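Local coordinates for protein acetyltransferase, GNAT family (Enterococcus faecalis, PDB 1U6M) that probably transfers an acetyl group from acetyl-coenzyme A to an acceptor that remains unidentified, at residues A[169-174]-A[183-188]; A[113-118]-A[149-154]; A[78-83]-A[105-110]. All blocks are in the same frame, centred on the assembly; numbering follows the deposited sequence.

Interaction 1 of 3, residues A[169-174]-A[183-188]; sequences FKDVTT and NHMQKE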
loop_
_atom_site.group_PDB
_atom_site.type_symbol
_atom_site.label_atom_id
_atom_site.label_comp_id
_atom_site.label_asym_id
_atom_site.label_seq_id
_atom_site.Cartn_x
_atom_site.Cartn_y
_atom_site.Cartn_z
ATOM N N PHE A 169 -13.214 -11.994 4.607
ATOM C CA PHE A 169 -12.933 -11.875 3.169
ATOM C C PHE A 169 -13.344 -13.167 2.387
ATOM O O PHE A 169 -13.204 -14.273 2.909
ATOM C CB PHE A 169 -11.462 -11.547 2.911
ATOM C CG PHE A 169 -11.091 -10.103 3.146
ATOM C CD1 PHE A 169 -10.703 -9.660 4.417
ATOM C CD2 PHE A 169 -11.086 -9.179 2.080
ATOM C CE1 PHE A 169 -10.343 -8.332 4.669
ATOM C CE2 PHE A 169 -10.724 -7.827 2.298
ATOM C CZ PHE A 169 -10.351 -7.404 3.602
ATOM N N LYS A 170 -13.859 -12.994 1.162
ATOM C CA LYS A 170 -14.370 -14.077 0.316
ATOM C C LYS A 170 -13.764 -13.952 -1.060
ATOM O O LYS A 170 -13.750 -12.858 -1.614
ATOM C CB LYS A 170 -15.884 -13.978 0.100
ATOM C CG LYS A 170 -16.738 -13.636 1.294
ATOM C CD LYS A 170 -17.135 -14.873 2.010
ATOM C CE LYS A 170 -17.954 -14.522 3.212
ATOM N NZ LYS A 170 -17.913 -15.716 4.112
ATOM N N ASP A 171 -13.303 -15.074 -1.604
ATOM C CA ASP A 171 -12.801 -15.183 -2.948
ATOM C C ASP A 171 -13.832 -14.688 -3.920
ATOM O O ASP A 171 -14.983 -15.071 -3.812
ATOM C CB ASP A 171 -12.513 -16.645 -3.267
ATOM C CG ASP A 171 -11.154 -17.092 -2.786
ATOM O OD1 ASP A 171 -10.668 -16.656 -1.711
ATOM O OD2 ASP A 171 -10.563 -17.912 -3.507
ATOM N N VAL A 172 -13.412 -13.835 -4.860
ATOM C CA VAL A 172 -14.299 -13.178 -5.839
ATOM C C VAL A 172 -13.816 -13.431 -7.291
ATOM O O VAL A 172 -14.630 -13.719 -8.143
ATOM C CB VAL A 172 -14.458 -11.666 -5.532
ATOM C CG1 VAL A 172 -15.119 -10.902 -6.715
ATOM C CG2 VAL A 172 -15.244 -11.459 -4.240
ATOM N N THR A 173 -12.510 -13.354 -7.564
ATOM C CA THR A 173 -11.944 -13.664 -8.893
ATOM C C THR A 173 -10.522 -14.154 -8.739
ATOM O O THR A 173 -10.056 -14.326 -7.622
ATOM C CB THR A 173 -11.884 -12.428 -9.859
ATOM O OG1 THR A 173 -13.115 -11.687 -9.821
ATOM C CG2 THR A 173 -11.630 -12.883 -11.323
ATOM N N THR A 174 -9.843 -14.341 -9.872
ATOM C CA THR A 174 -8.432 -14.713 -9.970
ATOM C C THR A 174 -7.714 -13.720 -10.925
ATOM O O THR A 174 -8.253 -13.371 -11.968
ATOM C CB THR A 174 -8.324 -16.149 -10.513
ATOM O OG1 THR A 174 -9.318 -16.971 -9.887
ATOM C CG2 THR A 174 -6.968 -16.753 -10.219
ATOM N N ASN A 183 -5.530 -14.516 -5.785
ATOM C CA ASN A 183 -6.970 -14.485 -5.440
ATOM C C ASN A 183 -7.406 -13.059 -5.098
ATOM O O ASN A 183 -6.860 -12.432 -4.175
ATOM C CB ASN A 183 -7.297 -15.375 -4.212
ATOM C CG ASN A 183 -7.039 -16.853 -4.461
ATOM O OD1 ASN A 183 -7.784 -17.493 -5.195
ATOM N ND2 ASN A 183 -5.985 -17.410 -3.821
ATOM N N HIS A 184 -8.418 -12.551 -5.792
ATOM C CA HIS A 184 -8.969 -11.269 -5.391
ATOM C C HIS A 184 -10.117 -11.594 -4.461
ATOM O O HIS A 184 -10.986 -12.389 -4.816
ATOM C CB HIS A 184 -9.397 -10.412 -6.579
ATOM C CG HIS A 184 -9.631 -8.969 -6.241
ATOM N ND1 HIS A 184 -10.837 -8.501 -5.745
ATOM C CD2 HIS A 184 -8.820 -7.886 -6.334
ATOM C CE1 HIS A 184 -10.755 -7.193 -5.547
ATOM N NE2 HIS A 184 -9.544 -6.795 -5.898
ATOM N N MET A 185 -10.062 -11.026 -3.245
ATOM C CA MET A 185 -11.009 -11.282 -2.191
ATOM C C MET A 185 -11.701 -9.966 -1.802
ATOM O O MET A 185 -11.143 -8.890 -1.973
ATOM C CB MET A 185 -10.313 -11.905 -0.981
ATOM C CG MET A 185 -9.422 -13.167 -1.264
ATOM S SD MET A 185 -8.657 -13.866 0.263
ATOM C CE MET A 185 -10.092 -14.764 0.899
ATOM N N GLN A 186 -12.944 -10.028 -1.350
ATOM C CA GLN A 186 -13.630 -8.833 -0.884
ATOM C C GLN A 186 -14.335 -9.132 0.387
ATOM O O GLN A 186 -14.684 -10.263 0.655
ATOM C CB GLN A 186 -14.651 -8.343 -1.894
ATOM C CG GLN A 186 -14.018 -7.900 -3.187
ATOM C CD GLN A 186 -14.973 -7.171 -4.092
ATOM O OE1 GLN A 186 -14.568 -6.312 -4.844
ATOM N NE2 GLN A 186 -16.247 -7.506 -4.002
ATOM N N LYS A 187 -14.560 -8.102 1.167
ATOM C CA LYS A 187 -15.305 -8.209 2.382
ATOM C C LYS A 187 -16.331 -7.119 2.321
ATOM O O LYS A 187 -16.001 -5.992 2.025
ATOM C CB LYS A 187 -14.369 -7.966 3.561
ATOM C CG LYS A 187 -15.079 -7.891 4.845
ATOM C CD LYS A 187 -14.164 -7.583 6.001
ATOM C CE LYS A 187 -15.021 -7.521 7.295
ATOM N NZ LYS A 187 -14.099 -7.305 8.348
ATOM N N GLU A 188 -17.575 -7.451 2.606
ATOM C CA GLU A 188 -18.650 -6.464 2.615
ATOM C C GLU A 188 -18.541 -5.478 3.799
ATOM O O GLU A 188 -18.122 -5.831 4.901
ATOM C CB GLU A 188 -20.021 -7.160 2.594
ATOM C CG GLU A 188 -20.421 -7.787 1.235
ATOM C CD GLU A 188 -21.783 -8.581 1.289
ATOM O OE1 GLU A 188 -22.455 -8.577 2.377
ATOM O OE2 GLU A 188 -22.162 -9.202 0.237
#
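Lys170 and Gln186 are joined by a pair of backbone bonds, Lys170 N to Gln186 O at 2.9 Å and Gln186 N to Lys170 O at 3.0 Å, in the hairpin of strands 170-177 and 180-188. Further along, His184 O receives two N-H groups, Val172 N at 2.8 Å and, at greater length, Thr173 N at 3.3 Å, while His184 N bonds back to Thr173 O. Two residues facing one make a classic beta bulge, which moves the register by one: Asp171 lies across from Met185, but Thr174 from Asn183.

The apolar contacts lie beside this network. Lys187 CB sits over the middle of the Phe169 ring, 3.7 Å from its centroid, in a CH-pi contact. With CG trans to the backbone N (chi1 173°), its extended chain carries the amine past the ring, to hydrogen-bond the carbonyl of Lys167. Met185 bends at its last torsion (chi3 79°), bringing CE within 4.0 Å of Phe169 CB. From the bulge, Val172 points toward the partner strand, with CG2 3.9 Å from Gln186 CG.

Charge enters through Asp171, on the same face as Met185. Its OD1 comes 3.3 Å from Met185 CE, and its OD2 forms a salt bridge with Arg161 of helix 158-165.

The chemistry implies a hairpin held mainly by main-chain bonds, with one carbonyl serving both residues of the bulge. The methionine methyl, slightly polarised by its sulfur, may be a tolerable neighbour for a carboxylate already paired with arginine.

Interaction 2 of 3, residues A[113-118]-A[149-154]; sequences WYLDTI and LGLNVD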
loop_
_atom_site.group_PDB
_atom_site.type_symbol
_atom_site.label_atom_id
_atom_site.label_comp_id
_atom_site.label_asym_id
_atom_site.label_seq_id
_atom_site.Cartn_x
_atom_site.Cartn_y
_atom_site.Cartn_z
ATOM N N TRP A 113 -13.090 -0.367 -2.039
ATOM C CA TRP A 113 -11.912 0.311 -1.510
ATOM C C TRP A 113 -10.786 -0.738 -1.533
ATOM O O TRP A 113 -10.911 -1.822 -0.938
ATOM C CB TRP A 113 -12.165 0.798 -0.124
ATOM C CG TRP A 113 -11.092 1.744 0.432
ATOM C CD1 TRP A 113 -11.104 3.107 0.400
ATOM C CD2 TRP A 113 -9.879 1.375 1.131
ATOM N NE1 TRP A 113 -9.977 3.614 1.028
ATOM C CE2 TRP A 113 -9.212 2.571 1.475
ATOM C CE3 TRP A 113 -9.291 0.148 1.476
ATOM C CZ2 TRP A 113 -7.993 2.575 2.179
ATOM C CZ3 TRP A 113 -8.064 0.146 2.176
ATOM C CH2 TRP A 113 -7.436 1.340 2.517
ATOM N N TYR A 114 -9.759 -0.489 -2.339
ATOM C CA TYR A 114 -8.743 -1.492 -2.544
ATOM C C TYR A 114 -7.550 -1.361 -1.555
ATOM O O TYR A 114 -6.949 -0.271 -1.428
ATOM C CB TYR A 114 -8.219 -1.424 -3.965
ATOM C CG TYR A 114 -7.112 -2.434 -4.221
ATOM C CD1 TYR A 114 -5.786 -2.013 -4.449
ATOM C CD2 TYR A 114 -7.367 -3.799 -4.221
ATOM C CE1 TYR A 114 -4.766 -2.946 -4.700
ATOM C CE2 TYR A 114 -6.315 -4.741 -4.461
ATOM C CZ TYR A 114 -5.047 -4.291 -4.689
ATOM O OH TYR A 114 -4.027 -5.202 -4.902
ATOM N N LEU A 115 -7.229 -2.466 -0.866
ATOM C CA LEU A 115 -6.082 -2.518 0.032
ATOM C C LEU A 115 -4.845 -2.830 -0.778
ATOM O O LEU A 115 -4.652 -3.939 -1.221
ATOM C CB LEU A 115 -6.269 -3.537 1.163
ATOM C CG LEU A 115 -5.034 -3.895 2.045
ATOM C CD1 LEU A 115 -4.522 -2.692 2.732
ATOM C CD2 LEU A 115 -5.338 -5.078 3.078
ATOM N N ASP A 116 -3.996 -1.822 -0.944
ATOM C CA ASP A 116 -2.745 -1.922 -1.675
ATOM C C ASP A 116 -1.668 -2.657 -0.848
ATOM O O ASP A 116 -1.052 -3.592 -1.306
ATOM C CB ASP A 116 -2.277 -0.494 -1.976
ATOM C CG ASP A 116 -1.080 -0.457 -2.890
ATOM O OD1 ASP A 116 -1.178 0.118 -3.988
ATOM O OD2 ASP A 116 -0.037 -1.017 -2.543
ATOM N N THR A 117 -1.434 -2.197 0.393
ATOM C CA THR A 117 -0.442 -2.816 1.194
ATOM C C THR A 117 -0.623 -2.657 2.696
ATOM O O THR A 117 -1.062 -1.621 3.179
ATOM C CB THR A 117 1.014 -2.449 0.741
ATOM O OG1 THR A 117 1.871 -3.409 1.387
ATOM C CG2 THR A 117 1.497 -1.161 1.286
ATOM N N ILE A 118 -0.276 -3.706 3.440
ATOM C CA ILE A 118 -0.055 -3.568 4.896
ATOM C C ILE A 118 1.411 -3.888 5.135
ATOM O O ILE A 118 1.875 -4.963 4.762
ATOM C CB ILE A 118 -0.989 -4.506 5.758
ATOM C CG1 ILE A 118 -2.439 -3.972 5.747
ATOM C CG2 ILE A 118 -0.416 -4.639 7.175
ATOM C CD1 ILE A 118 -3.456 -4.958 6.132
ATOM N N LEU A 149 -14.432 -3.919 0.549
ATOM C CA LEU A 149 -13.038 -3.645 0.840
ATOM C C LEU A 149 -12.404 -4.794 0.084
ATOM O O LEU A 149 -12.832 -5.930 0.315
ATOM C CB LEU A 149 -12.834 -3.848 2.299
ATOM C CG LEU A 149 -11.838 -3.190 3.218
ATOM C CD1 LEU A 149 -11.889 -3.903 4.562
ATOM C CD2 LEU A 149 -10.439 -3.222 2.624
ATOM N N GLY A 150 -11.445 -4.561 -0.820
ATOM C CA GLY A 150 -10.898 -5.698 -1.587
ATOM C C GLY A 150 -9.391 -5.817 -1.546
ATOM O O GLY A 150 -8.729 -4.883 -1.130
ATOM N N LEU A 151 -8.844 -6.962 -1.959
ATOM C CA LEU A 151 -7.394 -7.200 -1.856
ATOM C C LEU A 151 -6.977 -8.326 -2.790
ATOM O O LEU A 151 -7.843 -9.103 -3.269
ATOM C CB LEU A 151 -6.943 -7.493 -0.381
ATOM C CG LEU A 151 -7.468 -8.689 0.443
ATOM C CD1 LEU A 151 -6.866 -10.002 -0.051
ATOM C CD2 LEU A 151 -7.197 -8.518 1.898
ATOM N N ASN A 152 -5.679 -8.429 -3.072
ATOM C CA ASN A 152 -5.183 -9.572 -3.822
ATOM C C ASN A 152 -4.223 -10.314 -2.903
ATOM O O ASN A 152 -3.420 -9.661 -2.214
ATOM C CB ASN A 152 -4.396 -9.157 -5.069
ATOM C CG ASN A 152 -5.254 -8.476 -6.107
ATOM O OD1 ASN A 152 -6.232 -9.009 -6.548
ATOM N ND2 ASN A 152 -4.893 -7.271 -6.465
ATOM N N VAL A 153 -4.325 -11.648 -2.881
ATOM C CA VAL A 153 -3.365 -12.522 -2.174
ATOM C C VAL A 153 -2.780 -13.496 -3.181
ATOM O O VAL A 153 -3.507 -14.223 -3.856
ATOM C CB VAL A 153 -3.988 -13.541 -1.122
ATOM C CG1 VAL A 153 -3.131 -13.621 0.076
ATOM C CG2 VAL A 153 -5.349 -13.253 -0.769
ATOM N N ASP A 154 -1.461 -13.560 -3.197
ATOM C CA ASP A 154 -0.744 -14.542 -3.993
ATOM C C ASP A 154 -1.190 -15.955 -3.651
ATOM O O ASP A 154 -1.300 -16.312 -2.454
ATOM C CB ASP A 154 0.751 -14.368 -3.753
ATOM C CG ASP A 154 1.590 -14.846 -4.933
ATOM O OD1 ASP A 154 1.420 -16.032 -5.388
ATOM O OD2 ASP A 154 2.404 -14.013 -5.405
HETATM O O HOH W 1 -3.832 -6.368 -1.927
#
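The central parallel strand pair of the GNAT fold, joined at one end and splayed at the other, is formed here by Trp113 to Leu115 meeting Leu149 to Asn152. The short segments diverge at 37°, and regular pairing is confined to Trp113 with Leu149 and Tyr114 with Gly150. Gly150 supplies both backbone bonds between the two segments: its N donates to Trp113 O at 2.8 Å, and its O accepts from Leu115 N at 2.9 Å. Beyond them the strands part, and a water bridges the widening gap, hydrogen-bonding Leu115 O (2.7 Å), probably as donor, and accepting from Asn152 N (3.0 Å). The same water also hydrogen-bonds to Tyr114 OH.

Side chains of the pair divide between the two faces of the sheet. Trp113 and Leu149 run side by side, Leu149 CD2 reaching to 3.7 Å from Trp113 CE3. Leu115 and Leu151 likewise point the same way, their CD2 atoms 4.1 Å apart. The Tyr114 ring extends across the split because its CG stands opposite the backbone N (chi1 178°), and glycine opposite keeps side-chain bulk out of its path. Asn152 crosses the tyrosine at about a right angle and offers ND2 to Tyr114 OH at 2.7 Å, a weak, bent bond (125° at the hydrogen); its stronger partner is the carbonyl of Glu107.

In GNAT enzymes such a split generally receives the pantetheine arm of the cofactor; a sulfate near Leu115, though probably from the crystallisation liquor, is consistent with a pocket. Trp113 packs against helix 137-142, Leu151 meets Tyr164 of helix 158-165, strand 67-76 continues the sheet beyond Tyr114, and strand 180-188 pairs with the far edge of 149-154.

Interaction 3 of 3, residues A[78-83]-A[105-110]; sequences EDEKII and EEETLP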
loop_
_atom_site.group_PDB
_atom_site.type_symbol
_atom_site.label_atom_id
_atom_site.label_comp_id
_atom_site.label_asym_id
_atom_site.label_seq_id
_atom_site.Cartn_x
_atom_site.Cartn_y
_atom_site.Cartn_z
ATOM N N GLU A 78 -11.371 3.346 -8.503
ATOM C CA GLU A 78 -11.316 4.308 -9.636
ATOM C C GLU A 78 -10.059 5.188 -9.631
ATOM O O GLU A 78 -9.803 5.829 -10.636
ATOM C CB GLU A 78 -12.593 5.169 -9.711
ATOM C CG GLU A 78 -12.835 6.061 -8.495
ATOM C CD GLU A 78 -13.551 5.365 -7.333
ATOM O OE1 GLU A 78 -14.013 6.114 -6.432
ATOM O OE2 GLU A 78 -13.632 4.096 -7.286
ATOM N N ASP A 79 -9.270 5.165 -8.534
ATOM C CA ASP A 79 -8.048 6.005 -8.390
ATOM C C ASP A 79 -6.811 5.310 -8.903
ATOM O O ASP A 79 -5.751 5.886 -8.905
ATOM C CB ASP A 79 -7.751 6.389 -6.927
ATOM C CG ASP A 79 -8.703 7.410 -6.373
ATOM O OD1 ASP A 79 -9.549 7.853 -7.136
ATOM O OD2 ASP A 79 -8.641 7.762 -5.159
ATOM N N GLU A 80 -6.942 4.072 -9.343
ATOM C CA GLU A 80 -5.774 3.258 -9.687
ATOM C C GLU A 80 -4.879 3.735 -10.858
ATOM O O GLU A 80 -3.684 3.350 -10.972
ATOM C CB GLU A 80 -6.194 1.817 -9.976
ATOM C CG GLU A 80 -4.964 0.911 -9.646
ATOM C CD GLU A 80 -5.099 -0.539 -10.044
ATOM O OE1 GLU A 80 -4.118 -1.290 -9.782
ATOM O OE2 GLU A 80 -6.172 -0.915 -10.605
ATOM N N LYS A 81 -5.466 4.513 -11.749
ATOM C CA LYS A 81 -4.742 4.937 -12.905
ATOM C C LYS A 81 -4.025 6.285 -12.652
ATOM O O LYS A 81 -3.146 6.654 -13.402
ATOM C CB LYS A 81 -5.701 4.996 -14.106
ATOM C CG LYS A 81 -5.563 3.813 -15.046
ATOM C CD LYS A 81 -6.306 2.601 -14.643
ATOM C CE LYS A 81 -5.925 1.475 -15.621
ATOM N NZ LYS A 81 -6.836 0.252 -15.691
ATOM N N ILE A 82 -4.391 7.000 -11.604
ATOM C CA ILE A 82 -3.789 8.283 -11.309
ATOM C C ILE A 82 -2.752 8.291 -10.157
ATOM O O ILE A 82 -2.163 9.362 -9.874
ATOM C CB ILE A 82 -4.860 9.436 -11.132
ATOM C CG1 ILE A 82 -5.879 9.159 -10.007
ATOM C CG2 ILE A 82 -5.632 9.625 -12.394
ATOM C CD1 ILE A 82 -5.604 9.936 -8.691
ATOM N N ILE A 83 -2.509 7.128 -9.513
ATOM C CA ILE A 83 -1.805 7.086 -8.205
ATOM C C ILE A 83 -0.260 7.232 -8.257
ATOM O O ILE A 83 0.384 7.712 -7.313
ATOM C CB ILE A 83 -2.252 5.830 -7.313
ATOM C CG1 ILE A 83 -2.121 4.527 -8.106
ATOM C CG2 ILE A 83 -3.659 6.108 -6.625
ATOM C CD1 ILE A 83 -2.416 3.277 -7.322
ATOM N N GLU A 105 -0.790 -1.391 -13.192
ATOM C CA GLU A 105 -1.964 -0.816 -12.494
ATOM C C GLU A 105 -3.253 -1.585 -12.865
ATOM O O GLU A 105 -4.258 -0.997 -13.302
ATOM C CB GLU A 105 -2.109 0.706 -12.785
ATOM C CG GLU A 105 -1.008 1.640 -12.212
ATOM C CD GLU A 105 -1.095 3.092 -12.751
ATOM O OE1 GLU A 105 -1.552 3.264 -13.916
ATOM O OE2 GLU A 105 -0.705 4.062 -12.022
ATOM N N GLU A 106 -3.208 -2.907 -12.695
ATOM C CA GLU A 106 -4.329 -3.739 -13.129
ATOM C C GLU A 106 -4.873 -4.702 -12.044
ATOM O O GLU A 106 -5.233 -5.847 -12.339
ATOM C CB GLU A 106 -3.953 -4.470 -14.428
ATOM C CG GLU A 106 -3.841 -3.524 -15.669
ATOM C CD GLU A 106 -3.015 -4.119 -16.824
ATOM O OE1 GLU A 106 -2.332 -5.153 -16.639
ATOM O OE2 GLU A 106 -3.046 -3.529 -17.927
ATOM N N GLU A 107 -4.970 -4.221 -10.806
ATOM C CA GLU A 107 -5.185 -5.130 -9.703
ATOM C C GLU A 107 -6.513 -4.975 -8.934
ATOM O O GLU A 107 -6.872 -5.831 -8.142
ATOM C CB GLU A 107 -3.954 -5.145 -8.787
ATOM C CG GLU A 107 -3.493 -3.819 -8.244
ATOM C CD GLU A 107 -2.096 -3.900 -7.619
ATOM O OE1 GLU A 107 -1.772 -3.208 -6.631
ATOM O OE2 GLU A 107 -1.294 -4.669 -8.141
ATOM N N THR A 108 -7.240 -3.895 -9.201
ATOM C CA THR A 108 -8.497 -3.609 -8.514
ATOM C C THR A 108 -9.733 -4.082 -9.277
ATOM O O THR A 108 -9.651 -4.322 -10.471
ATOM C CB THR A 108 -8.653 -2.109 -8.140
ATOM O OG1 THR A 108 -9.017 -1.345 -9.308
ATOM C CG2 THR A 108 -7.383 -1.565 -7.523
ATOM N N LEU A 109 -10.851 -4.230 -8.562
ATOM C CA LEU A 109 -12.189 -4.366 -9.151
ATOM C C LEU A 109 -13.038 -3.095 -8.916
ATOM O O LEU A 109 -12.838 -2.394 -7.914
ATOM C CB LEU A 109 -12.936 -5.562 -8.570
ATOM C CG LEU A 109 -12.468 -6.983 -8.877
ATOM C CD1 LEU A 109 -13.565 -7.943 -8.483
ATOM C CD2 LEU A 109 -12.060 -7.185 -10.365
ATOM N N PRO A 110 -13.993 -2.782 -9.844
ATOM C CA PRO A 110 -14.843 -1.577 -9.659
ATOM C C PRO A 110 -15.559 -1.553 -8.301
ATOM O O PRO A 110 -15.910 -2.597 -7.792
ATOM C CB PRO A 110 -15.882 -1.701 -10.806
ATOM C CG PRO A 110 -15.246 -2.560 -11.831
ATOM C CD PRO A 110 -14.320 -3.513 -11.103
HETATM O O HOH W 2 -0.512 6.951 -12.241
HETATM O O HOH W 3 -2.081 6.056 -15.803
#
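Glu80 thrusts its carboxylate into the irregular main chain of Glu105 to Thr108. OE1 of Glu80 accepts the backbone N-H of Glu107 at 3.2 Å on its syn lone pair, while OE2 takes a weaker bond from Thr108 N at 3.5 Å. Thr108 OG1 is also 3.2 Å from Glu80 OE2, but its proton has another acceptor within reach. The methyl of Thr108 closes in as well, CG2 lying 3.4 Å from Glu80 OE2.

What delivers the group is an almost fully extended side chain, with chi1 at -153° and CD continuing the line (chi2 -172°). Glu105 reaches back the other way, bringing its OE2 to 3.2 Å from Glu80 O; both are acceptors, and no hydrogen bond joins them. Two waters supply the link instead. One donates at 2.9 Å both to Lys81 O and to Glu105 OE2; the second binds Lys81 O as well and holds Glu105 OE1 weakly.

Farther out, Tyr75 of strand 67-76 packs against Glu80, Glu107 and Thr108, and both loops therefore meet the sheet at this residue; Thr108 also touches Tyr114. Leu109 N bonds to the side chain of Glu112. The contact thereby ties the loop before helix 85-93 to the one leading into strand 112-120.

Chemically, this is an acid-rich junction in which Glu80 OE1 and Glu107 OE1 stand 4.4 Å apart. The N-H groups of Glu107 and, weakly, Thr108 probably stabilise the Glu80 carboxylate, while water bridges Glu105 to Lys81 O. The loops are joined by N-H groups and water, with no salt bridge between the two segments.

How the interactions relate
Interactions 1 and 2 are adjacent in the sheet, and interaction 3 packs beside it through loops. The centres of interactions 1 and 2 are about 9 Å apart, because strand 180-188 pairs with strand 148-154; one such bond probably joins Lys187 N to Leu149 O at 2.9 Å. Interaction 3 lies about 11 Å from interaction 2, centre to centre, and meets it where Asn152 ND2 probably hydrogen-bonds Glu107 O at 3.0 Å. Interaction 1, its centre about 16 Å from that of interaction 3, still touches it through Leu109, which packs on Val172 and His184. Interaction 2 thus sits between the hairpin and the acidic loops, with diverging strands of the kind that receive the cofactor in GNAT enzymes.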